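Local coordinates for type IV secretion system protein DotB (Yersinia pseudotuberculosis IP 31758, PDB 6GEF) that probably hydrolyses ATP as an AAA+ ATPase of the GSP E family, working for a type IVb secretion system, at residues 295-300 with 360-365; 277-282 with 317-322; 44-49 with 115-120. All coordinates share one frame; numbering follows the deposited sequence.

Contact 1: residues 295-300 with 360-365; sequences AVMRRL and GKVASE
Met297 and Arg298 divide the task of meeting Val362 and Ala363, where helix 293-302 of the P-loop ATPase domain packs against the start of helix 362-372. This is helix-on-helix packing, chiefly apolar. The backbones come close where Ala363 sits: its CA is 5.5 Å from the CA of Arg298, a spacing that suits a residue with a single methyl. The side chain of Arg298 lies alongside that methyl, though its fine placement there is doubtful, and the guanidinium is turned obliquely to it. Arginine fits this partly exposed place, since its methylenes can lie beside an apolar neighbour although the chain ends in a charge. Leu354 of a second subunit also packs on Arg298.

Beside this pair Met297 and Val362 run past each other at a slant, both CB atoms directed across the contact. A flexible, unbranched thioether chain can follow its apolar neighbours, and here it bends at chi2 (62°). Both residues are buried: Leu316 and Phe345 pack on Met297, Ile313 and Leu353 on Val362. The valine's two methyls diverge, and it is CG1, the branch anti to the backbone N, that meets the methionine CG at 3.7 Å.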
ATOM      1  N   ALA A 295      34.181  11.196 -16.237  1.00 68.77           N
ATOM      2  CA  ALA A 295      33.252  10.180 -15.751  1.00 68.74           C
ATOM      3  C   ALA A 295      32.343  10.738 -14.673  1.00 66.28           C
ATOM      4  O   ALA A 295      31.194  10.301 -14.547  1.00 67.86           O
ATOM      5  CB  ALA A 295      34.030   8.956 -15.235  1.00 70.26           C
ATOM      6  N   VAL A 296      32.840  11.688 -13.873  1.00 63.41           N
ATOM      7  CA  VAL A 296      32.016  12.293 -12.833  1.00 63.66           C
ATOM      8  C   VAL A 296      30.935  13.130 -13.460  1.00 63.33           C
ATOM      9  O   VAL A 296      29.753  13.120 -13.044  1.00 63.81           O
ATOM     10  CB  VAL A 296      32.863  13.018 -11.793  1.00 66.83           C
ATOM     11  CG1 VAL A 296      34.325  12.885 -12.144  1.00 70.09           C
ATOM     12  CG2 VAL A 296      32.430  14.448 -11.663  1.00 67.08           C
ATOM     13  N   MET A 297      31.293  13.983 -14.408  1.00 65.87           N
ATOM     14  CA  MET A 297      30.300  14.732 -15.175  1.00 66.18           C
ATOM     15  C   MET A 297      29.240  13.801 -15.743  1.00 65.65           C
ATOM     16  O   MET A 297      28.045  13.942 -15.475  1.00 64.78           O
ATOM     17  CB  MET A 297      30.977  15.527 -16.282  1.00 71.39           C
ATOM     18  CG  MET A 297      30.668  17.022 -16.253  1.00 75.18           C
ATOM     19  SD  MET A 297      31.233  17.817 -14.765  1.00 73.19           S
ATOM     20  CE  MET A 297      30.859  19.548 -15.254  1.00 80.14           C
ATOM     21  N   ARG A 298      29.652  12.827 -16.552  1.00 70.59           N
ATOM     22  CA  ARG A 298      28.733  11.828 -17.068  1.00 73.38           C
ATOM     23  C   ARG A 298      27.788  11.268 -15.959  1.00 69.06           C
ATOM     24  O   ARG A 298      26.589  11.231 -16.139  1.00 67.44           O
ATOM     25  CB  ARG A 298      29.530  10.648 -17.663  1.00 81.91           C
ATOM     26  CG  ARG A 298      30.034  10.857 -19.040  1.00 87.58           C
ATOM     27  CD  ARG A 298      28.866  11.047 -20.003  1.00 91.28           C
ATOM     28  NE  ARG A 298      28.719  10.012 -21.006  1.00 94.84           N
ATOM     29  CZ  ARG A 298      29.660   9.651 -21.871  1.00100.96           C
ATOM     30  NH1 ARG A 298      30.903  10.168 -21.786  1.00100.17           N
ATOM     31  NH2 ARG A 298      29.358   8.736 -22.815  1.00105.13           N
ATOM     32  N   ARG A 299      28.374  10.918 -14.814  1.00 63.72           N
ATOM     33  CA  ARG A 299      27.628  10.207 -13.823  1.00 59.85           C
ATOM     34  C   ARG A 299      26.578  11.110 -13.194  1.00 59.20           C
ATOM     35  O   ARG A 299      25.413  10.722 -13.001  1.00 58.14           O
ATOM     36  CB  ARG A 299      28.576   9.635 -12.747  1.00 58.13           C
ATOM     37  CG  ARG A 299      27.871   9.115 -11.484  1.00 57.97           C
ATOM     38  CD  ARG A 299      28.256   7.679 -11.192  1.00 61.00           C
ATOM     39  NE  ARG A 299      27.316   7.027 -10.318  1.00 66.62           N
ATOM     40  CZ  ARG A 299      27.305   7.100  -8.993  1.00 70.67           C
ATOM     41  NH1 ARG A 299      28.203   7.873  -8.360  1.00 75.42           N
ATOM     42  NH2 ARG A 299      26.381   6.431  -8.300  1.00 69.80           N
ATOM     43  N   LEU A 300      26.975  12.313 -12.796  1.00 58.49           N
ATOM     44  CA  LEU A 300      26.017  13.262 -12.239  1.00 58.13           C
ATOM     45  C   LEU A 300      24.943  13.593 -13.247  1.00 60.36           C
ATOM     46  O   LEU A 300      23.755  13.691 -12.890  1.00 63.10           O
ATOM     47  CB  LEU A 300      26.738  14.523 -11.760  1.00 58.49           C
ATOM     48  CG  LEU A 300      27.781  14.364 -10.660  1.00 56.80           C
ATOM     49  CD1 LEU A 300      28.349  15.722 -10.323  1.00 59.10           C
ATOM     50  CD2 LEU A 300      27.166  13.618  -9.481  1.00 55.48           C
ATOM     51  N   GLY A 360      24.918  16.387 -24.311  1.00116.46           N
ATOM     52  CA  GLY A 360      25.597  15.124 -24.213  1.00113.37           C
ATOM     53  C   GLY A 360      27.102  15.182 -24.443  1.00115.12           C
ATOM     54  O   GLY A 360      27.756  14.144 -24.284  1.00119.15           O
ATOM     55  N   LYS A 361      27.651  16.326 -24.860  1.00107.95           N
ATOM     56  CA  LYS A 361      29.057  16.464 -25.091  1.00 99.62           C
ATOM     57  C   LYS A 361      29.871  16.999 -23.922  1.00 89.30           C
ATOM     58  O   LYS A 361      31.066  17.201 -24.035  1.00 85.30           O
ATOM     59  CB  LYS A 361      29.304  17.311 -26.387  1.00103.24           C
ATOM     60  CG  LYS A 361      29.565  16.476 -27.630  1.00104.95           C
ATOM     61  CD  LYS A 361      30.505  15.277 -27.350  1.00104.97           C
ATOM     62  CE  LYS A 361      30.454  14.280 -28.481  1.00106.22           C
ATOM     63  NZ  LYS A 361      31.657  13.402 -28.470  1.00106.03           N
ATOM     64  N   VAL A 362      29.206  17.292 -22.823  1.00 86.44           N
ATOM     65  CA  VAL A 362      29.865  17.867 -21.643  1.00 81.95           C
ATOM     66  C   VAL A 362      31.010  16.959 -21.175  1.00 80.32           C
ATOM     67  O   VAL A 362      32.067  17.440 -20.761  1.00 76.61           O
ATOM     68  CB  VAL A 362      28.858  18.191 -20.542  1.00 78.27           C
ATOM     69  CG1 VAL A 362      29.574  18.801 -19.342  1.00 77.26           C
ATOM     70  CG2 VAL A 362      27.835  19.189 -21.091  1.00 80.83           C
ATOM     71  N   ALA A 363      30.779  15.644 -21.158  1.00 79.54           N
ATOM     72  CA  ALA A 363      31.773  14.715 -20.671  1.00 77.41           C
ATOM     73  C   ALA A 363      33.047  14.799 -21.510  1.00 81.50           C
ATOM     74  O   ALA A 363      34.109  15.172 -21.030  1.00 84.67           O
ATOM     75  CB  ALA A 363      31.198  13.303 -20.678  1.00 77.74           C
ATOM     76  N   SER A 364      32.940  14.422 -22.792  1.00 84.98           N
ATOM     77  CA  SER A 364      34.038  14.586 -23.724  1.00 86.51           C
ATOM     78  C   SER A 364      34.725  15.959 -23.546  1.00 85.75           C
ATOM     79  O   SER A 364      35.921  16.026 -23.265  1.00 90.72           O
ATOM     80  CB  SER A 364      33.522  14.430 -25.159  1.00 89.42           C
ATOM     81  OG  SER A 364      34.460  13.740 -25.960  1.00 95.02           O
ATOM     82  N   GLU A 365      33.954  17.033 -23.681  1.00 85.64           N
ATOM     83  CA  GLU A 365      34.539  18.358 -23.644  1.00 87.87           C
ATOM     84  C   GLU A 365      35.317  18.596 -22.359  1.00 85.92           C
ATOM     85  O   GLU A 365      36.282  19.375 -22.345  1.00 86.91           O
ATOM     86  CB  GLU A 365      33.459  19.438 -23.834  1.00 89.49           C
ATOM     87  CG  GLU A 365      33.560  20.200 -25.132  1.00 97.24           C
ATOM     88  CD  GLU A 365      34.547  21.343 -25.097  1.00 99.25           C
ATOM     89  OE1 GLU A 365      34.710  21.904 -23.993  1.00103.70           O
ATOM     90  OE2 GLU A 365      35.141  21.708 -26.125  1.00 97.46           O
TER

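Contact 2: residues 277-282 with 317-322; sequences AANTGH and VETTRF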
ATOM      1  N   ALA A 277      22.477  24.032  -1.694  1.00 60.49           N
ATOM      2  CA  ALA A 277      23.473  24.465  -0.721  1.00 60.24           C
ATOM      3  C   ALA A 277      24.483  25.419  -1.358  1.00 62.43           C
ATOM      4  O   ALA A 277      24.746  26.508  -0.832  1.00 63.69           O
ATOM      5  CB  ALA A 277      24.188  23.268  -0.107  1.00 60.20           C
ATOM      6  N   ALA A 278      25.033  25.046  -2.496  1.00 62.46           N
ATOM      7  CA  ALA A 278      25.973  25.915  -3.194  1.00 64.10           C
ATOM      8  C   ALA A 278      25.356  27.258  -3.549  1.00 64.17           C
ATOM      9  O   ALA A 278      26.004  28.297  -3.420  1.00 69.80           O
ATOM     10  CB  ALA A 278      26.527  25.219  -4.437  1.00 66.72           C
ATOM     11  N   ASN A 279      24.099  27.242  -3.955  1.00 67.86           N
ATOM     12  CA  ASN A 279      23.424  28.448  -4.454  1.00 68.39           C
ATOM     13  C   ASN A 279      22.893  29.333  -3.369  1.00 67.03           C
ATOM     14  O   ASN A 279      22.562  30.484  -3.645  1.00 70.99           O
ATOM     15  CB  ASN A 279      22.319  28.071  -5.449  1.00 69.94           C
ATOM     16  CG  ASN A 279      22.876  27.750  -6.841  1.00 74.47           C
ATOM     17  OD1 ASN A 279      23.885  28.281  -7.264  1.00 80.21           O
ATOM     18  ND2 ASN A 279      22.229  26.877  -7.553  1.00 74.73           N
ATOM     19  N   THR A 280      22.798  28.844  -2.142  1.00 65.75           N
ATOM     20  CA  THR A 280      22.670  29.710  -0.960  1.00 65.34           C
ATOM     21  C   THR A 280      23.994  30.387  -0.571  1.00 64.34           C
ATOM     22  O   THR A 280      23.978  31.364   0.138  1.00 65.90           O
ATOM     23  CB  THR A 280      22.097  28.971   0.219  1.00 64.42           C
ATOM     24  OG1 THR A 280      23.086  28.095   0.759  1.00 60.86           O
ATOM     25  CG2 THR A 280      20.855  28.185  -0.201  1.00 64.75           C
ATOM     26  N   GLY A 281      25.111  29.863  -1.049  1.00 65.23           N
ATOM     27  CA  GLY A 281      26.278  30.673  -1.296  1.00 67.06           C
ATOM     28  C   GLY A 281      27.452  30.362  -0.401  1.00 68.48           C
ATOM     29  O   GLY A 281      28.150  31.270   0.092  1.00 71.23           O
ATOM     30  N   HIS A 282      27.682  29.078  -0.158  1.00 66.60           N
ATOM     31  CA  HIS A 282      28.728  28.626   0.758  1.00 67.97           C
ATOM     32  C   HIS A 282      29.309  27.347   0.204  1.00 66.67           C
ATOM     33  O   HIS A 282      28.559  26.498  -0.292  1.00 70.17           O
ATOM     34  CB  HIS A 282      28.156  28.381   2.156  1.00 69.17           C
ATOM     35  CG  HIS A 282      27.134  27.286   2.201  1.00 71.53           C
ATOM     36  ND1 HIS A 282      25.773  27.524   2.146  1.00 73.32           N
ATOM     37  CD2 HIS A 282      27.274  25.948   2.328  1.00 70.93           C
ATOM     38  CE1 HIS A 282      25.133  26.377   2.216  1.00 73.75           C
ATOM     39  NE2 HIS A 282      26.023  25.410   2.323  1.00 72.52           N
ATOM     40  N   VAL A 317      27.333  22.856 -14.319  1.00 65.41           N
ATOM     41  CA  VAL A 317      28.511  23.571 -14.806  1.00 65.11           C
ATOM     42  C   VAL A 317      28.721  24.851 -13.992  1.00 68.17           C
ATOM     43  O   VAL A 317      29.851  25.194 -13.640  1.00 68.43           O
ATOM     44  CB  VAL A 317      28.401  23.852 -16.312  1.00 64.00           C
ATOM     45  CG1 VAL A 317      29.538  24.722 -16.775  1.00 65.30           C
ATOM     46  CG2 VAL A 317      28.394  22.548 -17.084  1.00 64.79           C
ATOM     47  N   GLU A 318      27.635  25.593 -13.717  1.00 71.23           N
ATOM     48  CA  GLU A 318      27.765  26.866 -13.044  1.00 74.22           C
ATOM     49  C   GLU A 318      28.126  26.733 -11.555  1.00 73.88           C
ATOM     50  O   GLU A 318      28.686  27.656 -10.983  1.00 72.49           O
ATOM     51  CB  GLU A 318      26.482  27.683 -13.196  1.00 78.06           C
ATOM     52  CG  GLU A 318      26.311  28.312 -14.560  1.00 83.93           C
ATOM     53  CD  GLU A 318      26.790  29.741 -14.627  1.00 87.99           C
ATOM     54  OE1 GLU A 318      27.908  29.959 -15.178  1.00 88.90           O
ATOM     55  OE2 GLU A 318      26.034  30.630 -14.153  1.00 93.66           O
ATOM     56  N   THR A 319      27.809  25.600 -10.952  1.00 72.21           N
ATOM     57  CA  THR A 319      28.030  25.402  -9.531  1.00 71.96           C
ATOM     58  C   THR A 319      29.319  24.643  -9.228  1.00 75.85           C
ATOM     59  O   THR A 319      29.898  24.814  -8.149  1.00 81.82           O
ATOM     60  CB  THR A 319      26.861  24.632  -8.887  1.00 73.17           C
ATOM     61  OG1 THR A 319      25.633  25.165  -9.377  1.00 79.08           O
ATOM     62  CG2 THR A 319      26.888  24.762  -7.404  1.00 75.64           C
ATOM     63  N   THR A 320      29.797  23.818 -10.166  1.00 73.40           N
ATOM     64  CA  THR A 320      31.062  23.133  -9.978  1.00 71.76           C
ATOM     65  C   THR A 320      32.216  24.130 -10.032  1.00 72.26           C
ATOM     66  O   THR A 320      32.266  24.989 -10.913  1.00 74.32           O
ATOM     67  CB  THR A 320      31.245  22.079 -11.065  1.00 71.27           C
ATOM     68  OG1 THR A 320      30.085  21.216 -11.100  1.00 65.22           O
ATOM     69  CG2 THR A 320      32.489  21.240 -10.781  1.00 69.45           C
ATOM     70  N   ARG A 321      33.129  24.042  -9.064  1.00 70.58           N
ATOM     71  CA  ARG A 321      34.317  24.873  -9.036  1.00 70.14           C
ATOM     72  C   ARG A 321      35.614  24.118  -9.284  1.00 66.42           C
ATOM     73  O   ARG A 321      36.636  24.743  -9.594  1.00 62.27           O
ATOM     74  CB  ARG A 321      34.402  25.632  -7.697  1.00 72.35           C
ATOM     75  CG  ARG A 321      33.809  27.033  -7.744  1.00 77.15           C
ATOM     76  CD  ARG A 321      34.020  27.693  -9.106  1.00 84.35           C
ATOM     77  NE  ARG A 321      34.502  29.064  -8.995  1.00 93.96           N
ATOM     78  CZ  ARG A 321      35.791  29.396  -9.047  1.00 98.32           C
ATOM     79  NH1 ARG A 321      36.738  28.457  -9.207  1.00 97.10           N
ATOM     80  NH2 ARG A 321      36.150  30.681  -8.949  1.00 95.50           N
ATOM     81  N   PHE A 322      35.595  22.793  -9.169  1.00 64.56           N
ATOM     82  CA  PHE A 322      36.827  22.016  -9.126  1.00 64.06           C
ATOM     83  C   PHE A 322      36.507  20.528  -8.957  1.00 60.14           C
ATOM     84  O   PHE A 322      35.700  20.154  -8.098  1.00 57.79           O
ATOM     85  CB  PHE A 322      37.725  22.468  -7.947  1.00 65.32           C
ATOM     86  CG  PHE A 322      39.119  21.957  -8.037  1.00 66.99           C
ATOM     87  CD1 PHE A 322      39.387  20.660  -7.692  1.00 65.84           C
ATOM     88  CD2 PHE A 322      40.178  22.775  -8.439  1.00 68.75           C
ATOM     89  CE1 PHE A 322      40.681  20.157  -7.747  1.00 65.13           C
ATOM     90  CE2 PHE A 322      41.459  22.274  -8.487  1.00 69.33           C
ATOM     91  CZ  PHE A 322      41.701  20.967  -8.145  1.00 68.88           C
TER
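The amide of Asn279 stands across the side chain of Thr319 at about a right angle, OD1 lying 4.2 Å from the Thr319 OG1, a loose approach at the edge of the contact. The other flat group, the His282 ring, has the Ala277 O on one face, 3.0 Å above its plane and displaced toward the rim. In this P-loop NTPase fold Asn279 is in the last turn of helix 268-280 and His282 in the loop that follows, beside the junction between helix 306-319 and strand 320-330. Centrally, the methyls Ala278 CB and Thr319 CG2 point at one another, their fine spacing doubtful; both side chains also rest on Ile179 of strand 179-183. Threonine suits the buried place because its hydroxyl is satisfied within its own helix, by the Asp315 O.

Gly281 is the first residue to leave helical geometry, with phi 113°; a CB there would be jammed against the preceding carbonyl O. In a third subunit Ser187, in the probable Walker A loop, packs on Thr280. The Thr280 hydroxyl turns back on its own helix, OG1 donating to the Ala277 O at 2.8 Å from 23° out of the carbonyl plane.

Contact 3: residues 44-49 with 115-120; sequences TVLEFL and FHPTKL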
ATOM      1  N   THR A  44      49.052  -8.160  19.279  1.00 72.82           N
ATOM      2  CA  THR A  44      48.954  -8.475  17.851  1.00 70.76           C
ATOM      3  C   THR A  44      48.503  -7.258  17.071  1.00 69.73           C
ATOM      4  O   THR A  44      49.042  -6.987  15.992  1.00 68.26           O
ATOM      5  CB  THR A  44      48.026  -9.675  17.639  1.00 70.59           C
ATOM      6  OG1 THR A  44      48.429 -10.747  18.501  1.00 69.58           O
ATOM      7  CG2 THR A  44      48.071 -10.133  16.189  1.00 72.25           C
ATOM      8  N   VAL A  45      47.493  -6.551  17.549  1.00 69.86           N
ATOM      9  CA  VAL A  45      46.998  -5.385  16.844  1.00 69.15           C
ATOM     10  C   VAL A  45      48.017  -4.284  16.909  1.00 70.84           C
ATOM     11  O   VAL A  45      48.078  -3.415  16.000  1.00 77.38           O
ATOM     12  CB  VAL A  45      45.594  -4.976  17.332  1.00 69.66           C
ATOM     13  CG1 VAL A  45      44.888  -6.153  17.971  1.00 71.42           C
ATOM     14  CG2 VAL A  45      45.685  -3.804  18.265  1.00 72.76           C
ATOM     15  N   LEU A  46      48.770  -4.154  17.986  1.00 74.63           N
ATOM     16  CA  LEU A  46      49.869  -3.181  18.057  1.00 73.00           C
ATOM     17  C   LEU A  46      51.019  -3.576  17.129  1.00 73.51           C
ATOM     18  O   LEU A  46      51.643  -2.703  16.528  1.00 78.00           O
ATOM     19  CB  LEU A  46      50.339  -3.020  19.490  1.00 76.79           C
ATOM     20  CG  LEU A  46      49.518  -2.087  20.378  1.00 78.55           C
ATOM     21  CD1 LEU A  46      49.866  -2.379  21.864  1.00 77.77           C
ATOM     22  CD2 LEU A  46      49.800  -0.632  19.998  1.00 78.46           C
ATOM     23  N   GLU A  47      51.315  -4.853  17.019  1.00 73.07           N
ATOM     24  CA  GLU A  47      52.287  -5.317  16.048  1.00 72.20           C
ATOM     25  C   GLU A  47      51.858  -4.959  14.624  1.00 71.42           C
ATOM     26  O   GLU A  47      52.656  -4.449  13.841  1.00 71.47           O
ATOM     27  CB  GLU A  47      52.519  -6.833  16.210  1.00 71.39           C
ATOM     28  CG  GLU A  47      53.262  -7.484  15.047  1.00 72.28           C
ATOM     29  CD  GLU A  47      54.590  -6.859  14.785  1.00 76.88           C
ATOM     30  OE1 GLU A  47      55.337  -7.388  13.946  1.00 83.18           O
ATOM     31  OE2 GLU A  47      54.928  -5.824  15.408  1.00 78.93           O
ATOM     32  N   PHE A  48      50.637  -5.291  14.258  1.00 68.14           N
ATOM     33  CA  PHE A  48      50.104  -4.853  12.969  1.00 70.97           C
ATOM     34  C   PHE A  48      50.139  -3.345  12.846  1.00 70.75           C
ATOM     35  O   PHE A  48      50.321  -2.819  11.740  1.00 73.24           O
ATOM     36  CB  PHE A  48      48.680  -5.399  12.754  1.00 67.63           C
ATOM     37  CG  PHE A  48      48.646  -6.811  12.259  1.00 68.49           C
ATOM     38  CD1 PHE A  48      49.463  -7.217  11.226  1.00 68.78           C
ATOM     39  CD2 PHE A  48      47.787  -7.739  12.813  1.00 69.60           C
ATOM     40  CE1 PHE A  48      49.423  -8.528  10.746  1.00 68.77           C
ATOM     41  CE2 PHE A  48      47.744  -9.039  12.330  1.00 69.84           C
ATOM     42  CZ  PHE A  48      48.573  -9.429  11.306  1.00 68.68           C
ATOM     43  N   LEU A  49      49.928  -2.619  13.932  1.00 68.71           N
ATOM     44  CA  LEU A  49      49.885  -1.155  13.862  1.00 69.00           C
ATOM     45  C   LEU A  49      51.248  -0.569  13.611  1.00 69.27           C
ATOM     46  O   LEU A  49      51.380   0.449  12.937  1.00 71.53           O
ATOM     47  CB  LEU A  49      49.259  -0.586  15.141  1.00 70.78           C
ATOM     48  CG  LEU A  49      48.717   0.841  15.052  1.00 76.54           C
ATOM     49  CD1 LEU A  49      48.057   1.194  16.383  1.00 80.63           C
ATOM     50  CD2 LEU A  49      49.808   1.801  14.697  1.00 81.19           C
ATOM     51  N   PHE A 115      46.212   0.863  23.076  1.00 90.75           N
ATOM     52  CA  PHE A 115      47.026   2.017  23.524  1.00 94.65           C
ATOM     53  C   PHE A 115      48.484   1.686  23.294  1.00 92.07           C
ATOM     54  O   PHE A 115      48.971   0.626  23.722  1.00 90.86           O
ATOM     55  CB  PHE A 115      46.783   2.341  25.012  1.00103.32           C
ATOM     56  CG  PHE A 115      45.346   2.584  25.358  1.00114.01           C
ATOM     57  CD1 PHE A 115      44.468   1.497  25.554  1.00118.79           C
ATOM     58  CD2 PHE A 115      44.845   3.877  25.432  1.00116.54           C
ATOM     59  CE1 PHE A 115      43.127   1.711  25.810  1.00118.54           C
ATOM     60  CE2 PHE A 115      43.499   4.097  25.714  1.00117.71           C
ATOM     61  CZ  PHE A 115      42.637   3.014  25.905  1.00118.25           C
ATOM     62  N   HIS A 116      49.191   2.569  22.606  1.00 91.18           N
ATOM     63  CA  HIS A 116      50.617   2.367  22.347  1.00 96.26           C
ATOM     64  C   HIS A 116      51.391   2.318  23.672  1.00101.20           C
ATOM     65  O   HIS A 116      51.197   3.171  24.529  1.00 94.61           O
ATOM     66  CB  HIS A 116      51.171   3.502  21.503  1.00 95.49           C
ATOM     67  CG  HIS A 116      52.345   3.138  20.659  1.00 97.32           C
ATOM     68  ND1 HIS A 116      53.448   2.430  21.115  1.00103.05           N
ATOM     69  CD2 HIS A 116      52.581   3.376  19.348  1.00 94.47           C
ATOM     70  CE1 HIS A 116      54.300   2.256  20.126  1.00100.21           C
ATOM     71  NE2 HIS A 116      53.794   2.802  19.038  1.00 96.63           N
ATOM     72  N   PRO A 117      52.179   1.259  23.907  1.00109.22           N
ATOM     73  CA  PRO A 117      52.781   1.087  25.234  1.00111.10           C
ATOM     74  C   PRO A 117      53.807   2.169  25.541  1.00116.88           C
ATOM     75  O   PRO A 117      53.775   2.773  26.624  1.00124.43           O
ATOM     76  CB  PRO A 117      53.423  -0.306  25.153  1.00111.29           C
ATOM     77  CG  PRO A 117      53.676  -0.516  23.693  1.00109.54           C
ATOM     78  CD  PRO A 117      52.562   0.190  22.961  1.00107.43           C
ATOM     79  N   THR A 118      54.735   2.400  24.610  1.00118.78           N
ATOM     80  CA  THR A 118      55.764   3.409  24.786  1.00120.14           C
ATOM     81  C   THR A 118      55.819   4.285  23.540  1.00123.84           C
ATOM     82  O   THR A 118      55.259   3.934  22.472  1.00128.70           O
ATOM     83  CB  THR A 118      57.148   2.756  25.006  1.00118.47           C
ATOM     84  OG1 THR A 118      57.609   2.149  23.794  1.00116.52           O
ATOM     85  CG2 THR A 118      57.062   1.695  26.104  1.00115.94           C
ATOM     86  N   LYS A 119      56.518   5.413  23.667  1.00122.89           N
ATOM     87  CA  LYS A 119      56.969   6.192  22.521  1.00126.58           C
ATOM     88  C   LYS A 119      55.830   6.684  21.628  1.00126.76           C
ATOM     89  O   LYS A 119      56.048   7.062  20.477  1.00137.61           O
ATOM     90  CB  LYS A 119      58.059   5.429  21.724  1.00129.57           C
ATOM     91  CG  LYS A 119      57.535   4.707  20.498  1.00132.38           C
ATOM     92  CD  LYS A 119      58.528   4.723  19.346  1.00130.05           C
ATOM     93  CE  LYS A 119      57.830   4.480  18.007  1.00124.33           C
ATOM     94  NZ  LYS A 119      56.557   3.686  17.982  1.00118.28           N
ATOM     95  N   LEU A 120      54.611   6.667  22.144  1.00118.29           N
ATOM     96  CA  LEU A 120      53.494   7.389  21.552  1.00113.44           C
ATOM     97  C   LEU A 120      52.749   8.124  22.645  1.00111.15           C
ATOM     98  O   LEU A 120      52.060   7.505  23.450  1.00108.54           O
ATOM     99  CB  LEU A 120      52.552   6.439  20.786  1.00113.52           C
ATOM    100  CG  LEU A 120      52.260   6.771  19.329  1.00110.22           C
ATOM    101  CD1 LEU A 120      51.798   8.236  19.180  1.00104.37           C
ATOM    102  CD2 LEU A 120      53.496   6.513  18.464  1.00111.75           C
TER
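Phe115 meets the helix through its backbone: its carbonyl O lies 3.6 Å from the Leu46 CD1, whereas its CB is directed away and the ring packs on Arg128. Phe115 thus contributes main chain here, its ring being engaged elsewhere. At His116 the main chain is again what touches, with CA 3.9 Å from the Leu46 CD2, the other branch of the same leucine. The imidazole keeps a little farther off, and the backbone is tied to Gln127. Pro117 follows, and here a side chain takes part: the CD of its ring is 3.9 Å from the Leu46 CD1 and only slightly farther, 4.1 Å, from CD2. With no N-H to satisfy, proline offers its apolar CD methylene at an exposed bend, a fitting neighbour for a leucine.

All this occurs where the loop leaves strand 108-115, an outermost strand of the six-stranded antiparallel sheet, before the chain returns as strand 128-140. Helix 38-50 lies against that sheet: Val45 and Leu46 rest on Val114, and Leu49 on Phe129 and Tyr131. With chi1 at -81° the leucine's CG sits beside the backbone N, which directs the fork at the loop; both methyls lie against the same side of the backbone of Phe115 and His116, CD1 nearer the Phe115 O and CD2 the His116 CA.

Past Pro117 the loop diverges from the helix. Lys119 adopts the left-handed backbone conformation (phi 60°) that bends the chain back, and Leu120 rejoins the hairpin through a backbone bond to Gln127, which its side chain also touches.

How the contacts relate
Contact 3 comes first along the chain and closes before the others open; it joins helix 38-50 to the rim of the antiparallel sheet. Contacts 1 and 2 lie on the other side of the chain's centre, around the mixed sheet of the P-loop fold, with centres about 46 and 44 Å from that of contact 3. Their own centres are about 17 Å apart, and their segments alternate in sequence: 277-282, 295-300, 317-322, 360-365. Consecutive helices 293-302 and 306-319 connect them, Met297 CE reaching Val317 CG2 at 4.3 Å. Contacts 1 and 2 thus adjoin at one packing touch, and residues of both meet neighbouring subunits, whereas contact 3 is a separate surface joint.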